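PDB 2B9U: dTDP-4-dehydrorhamnose 3,5-epimerase from Sulfolobus tokodaii, which probably catalyses the epimerization of dTDP-4-dehydro-6-deoxyglucose at C3' and C5', giving dTDP-4-dehydro-beta-L-rhamnose in dTDP-L-rhamnose biosynthesis. Local coordinates for residues L81-D86 / G95-A100. Numbering follows the deposited sequence.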
ATOM      1  N   LEU A  81     -14.418   8.144   7.654  1.00 22.85           N
ATOM      2  CA  LEU A  81     -14.329   9.572   7.903  1.00 23.22           C
ATOM      3  C   LEU A  81     -12.997   9.758   8.592  1.00 23.40           C
ATOM      4  O   LEU A  81     -12.833   9.373   9.735  1.00 23.50           O
ATOM      5  CB  LEU A  81     -15.466  10.083   8.804  1.00 23.34           C
ATOM      6  CG  LEU A  81     -15.393  11.585   9.180  1.00 23.24           C
ATOM      7  CD1 LEU A  81     -15.460  12.480   7.930  1.00 21.48           C
ATOM      8  CD2 LEU A  81     -16.492  11.951  10.185  1.00 23.49           C
ATOM      9  N   ASP A  82     -12.056  10.343   7.874  1.00 23.78           N
ATOM     10  CA  ASP A  82     -10.703  10.501   8.341  1.00 24.38           C
ATOM     11  C   ASP A  82     -10.482  11.893   8.927  1.00 24.52           C
ATOM     12  O   ASP A  82     -10.969  12.885   8.379  1.00 24.46           O
ATOM     13  CB  ASP A  82      -9.749  10.283   7.182  1.00 24.79           C
ATOM     14  CG  ASP A  82      -8.388   9.927   7.646  1.00 26.14           C
ATOM     15  OD1 ASP A  82      -8.279   8.915   8.363  1.00 27.33           O
ATOM     16  OD2 ASP A  82      -7.445  10.669   7.324  1.00 29.74           O
ATOM     17  N   VAL A  83      -9.761  11.960  10.044  1.00 24.30           N
ATOM     18  CA  VAL A  83      -9.579  13.223  10.764  1.00 24.30           C
ATOM     19  C   VAL A  83      -8.107  13.429  11.139  1.00 24.83           C
ATOM     20  O   VAL A  83      -7.408  12.468  11.489  1.00 24.40           O
ATOM     21  CB  VAL A  83     -10.446  13.274  12.057  1.00 24.82           C
ATOM     22  CG1 VAL A  83     -10.302  14.609  12.753  1.00 24.30           C
ATOM     23  CG2 VAL A  83     -11.913  12.994  11.746  1.00 24.57           C
ATOM     24  N   ALA A  84      -7.642  14.678  11.034  1.00 24.76           N
ATOM     25  CA  ALA A  84      -6.312  15.091  11.498  1.00 24.95           C
ATOM     26  C   ALA A  84      -6.473  16.293  12.408  1.00 25.75           C
ATOM     27  O   ALA A  84      -7.117  17.255  12.020  1.00 25.45           O
ATOM     28  CB  ALA A  84      -5.455  15.467  10.325  1.00 24.36           C
ATOM     29  N   VAL A  85      -5.859  16.257  13.586  1.00 26.93           N
ATOM     30  CA  VAL A  85      -6.025  17.313  14.588  1.00 29.09           C
ATOM     31  C   VAL A  85      -4.676  17.958  14.898  1.00 30.30           C
ATOM     32  O   VAL A  85      -3.730  17.249  15.266  1.00 30.52           O
ATOM     33  CB  VAL A  85      -6.643  16.755  15.908  1.00 28.73           C
ATOM     34  CG1 VAL A  85      -6.819  17.872  16.939  1.00 29.29           C
ATOM     35  CG2 VAL A  85      -7.995  16.074  15.638  1.00 28.19           C
ATOM     36  N   ASP A  86      -4.578  19.282  14.730  1.00 31.95           N
ATOM     37  CA  ASP A  86      -3.341  20.005  15.075  1.00 33.97           C
ATOM     38  C   ASP A  86      -3.114  19.932  16.559  1.00 34.84           C
ATOM     39  O   ASP A  86      -3.902  20.487  17.335  1.00 35.71           O
ATOM     40  CB  ASP A  86      -3.395  21.471  14.635  1.00 34.27           C
ATOM     41  CG  ASP A  86      -2.026  22.169  14.694  1.00 35.43           C
ATOM     42  OD1 ASP A  86      -1.075  21.658  15.319  1.00 36.17           O
ATOM     43  OD2 ASP A  86      -1.897  23.249  14.085  1.00 38.33           O
ATOM     44  N   GLY A  95      -5.627  22.529  18.112  1.00 41.25           N
ATOM     45  CA  GLY A  95      -6.979  22.086  18.409  1.00 39.03           C
ATOM     46  C   GLY A  95      -7.907  22.117  17.212  1.00 37.70           C
ATOM     47  O   GLY A  95      -9.023  21.631  17.297  1.00 37.49           O
ATOM     48  N   LYS A  96      -7.457  22.694  16.099  1.00 36.71           N
ATOM     49  CA  LYS A  96      -8.244  22.684  14.860  1.00 35.64           C
ATOM     50  C   LYS A  96      -8.019  21.376  14.100  1.00 34.96           C
ATOM     51  O   LYS A  96      -7.008  20.685  14.295  1.00 33.77           O
ATOM     52  CB  LYS A  96      -7.909  23.887  13.966  1.00 36.39           C
ATOM     53  CG  LYS A  96      -8.145  25.259  14.616  1.00 36.98           C
ATOM     54  CD  LYS A  96      -9.622  25.645  14.686  1.00 37.60           C
ATOM     55  CE  LYS A  96      -9.809  26.992  15.397  1.00 38.05           C
ATOM     56  NZ  LYS A  96      -8.793  28.013  14.955  1.00 38.66           N
ATOM     57  N   TYR A  97      -8.957  21.038  13.225  1.00 34.51           N
ATOM     58  CA  TYR A  97      -8.918  19.730  12.587  1.00 34.70           C
ATOM     59  C   TYR A  97      -9.440  19.737  11.167  1.00 34.38           C
ATOM     60  O   TYR A  97     -10.258  20.593  10.790  1.00 34.72           O
ATOM     61  CB  TYR A  97      -9.667  18.691  13.439  1.00 34.78           C
ATOM     62  CG  TYR A  97     -11.136  18.994  13.634  1.00 36.34           C
ATOM     63  CD1 TYR A  97     -12.069  18.674  12.650  1.00 37.74           C
ATOM     64  CD2 TYR A  97     -11.598  19.599  14.808  1.00 36.99           C
ATOM     65  CE1 TYR A  97     -13.413  18.959  12.818  1.00 39.03           C
ATOM     66  CE2 TYR A  97     -12.948  19.885  14.981  1.00 38.34           C
ATOM     67  CZ  TYR A  97     -13.849  19.551  13.981  1.00 38.67           C
ATOM     68  OH  TYR A  97     -15.191  19.816  14.123  1.00 40.58           O
ATOM     69  N   VAL A  98      -8.959  18.777  10.382  1.00 33.31           N
ATOM     70  CA  VAL A  98      -9.452  18.539   9.034  1.00 32.63           C
ATOM     71  C   VAL A  98     -10.196  17.198   9.018  1.00 32.34           C
ATOM     72  O   VAL A  98      -9.742  16.216   9.618  1.00 31.39           O
ATOM     73  CB  VAL A  98      -8.291  18.564   7.975  1.00 32.58           C
ATOM     74  CG1 VAL A  98      -8.775  18.138   6.599  1.00 31.79           C
ATOM     75  CG2 VAL A  98      -7.662  19.947   7.897  1.00 32.35           C
ATOM     76  N   LYS A  99     -11.353  17.192   8.359  1.00 31.95           N
ATOM     77  CA  LYS A  99     -12.149  15.988   8.123  1.00 31.78           C
ATOM     78  C   LYS A  99     -12.205  15.751   6.625  1.00 31.26           C
ATOM     79  O   LYS A  99     -12.275  16.705   5.836  1.00 32.05           O
ATOM     80  CB  LYS A  99     -13.580  16.163   8.651  1.00 32.21           C
ATOM     81  CG  LYS A  99     -13.700  16.245  10.148  1.00 31.79           C
ATOM     82  CD  LYS A  99     -15.147  16.093  10.556  1.00 33.64           C
ATOM     83  CE  LYS A  99     -15.330  16.168  12.046  1.00 34.22           C
ATOM     84  NZ  LYS A  99     -16.781  16.042  12.418  1.00 34.72           N
ATOM     85  N   ALA A 100     -12.135  14.483   6.233  1.00 30.12           N
ATOM     86  CA  ALA A 100     -12.249  14.072   4.836  1.00 28.84           C
ATOM     87  C   ALA A 100     -12.727  12.625   4.759  1.00 28.89           C
ATOM     88  O   ALA A 100     -12.215  11.755   5.487  1.00 27.96           O
ATOM     89  CB  ALA A 100     -10.907  14.218   4.102  1.00 28.64           C
TER
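Leu81 meets Lys99 on one face of a beta hairpin, strands 79-86 and 97-103, in the jelly-roll-like cupin barrel. Its CD1 lies 4.2 Å from Lys99 CB. Asp82 pairs with Ala100 through two backbone hydrogen bonds; Asp82 N donates to Ala100 O at 2.8 Å from a position tilted 28° out of the carbonyl plane. The Asp82 carboxylate points into the barrel, and its OD1 is hydrogen-bonded to His118 NE2. Val83 and Lys99 form a non-hydrogen-bonded pair and lie side by side, with Val83 CG2 4.0 Å from Lys99 CG. Ala84 and Val98 share two in-plane backbone bonds, and both side chains rest against Ile12 of the opposing sheet. Val85 lies on the same face as Val83 and Lys99, where its CG2 touches Tyr97 CB at 3.8 Å. Tyr97 CG sits between its backbone N and carbonyl carbon (chi1 62°), and the ring leads away from strand 79-86, with Val83 CG1 approaching it obliquely. Asp86 closes the pairing before the eight-residue connection. Its OD1 makes a salt bridge to Arg88, and its OD2 is hydrogen-bonded to Ser91 and Thr93, all within that connection. Asp86 N reaches Lys96 O almost in line with the carbonyl, and Gly95 N donates to Asp86 O at 2.8 Å with an N-H...O angle of 172°.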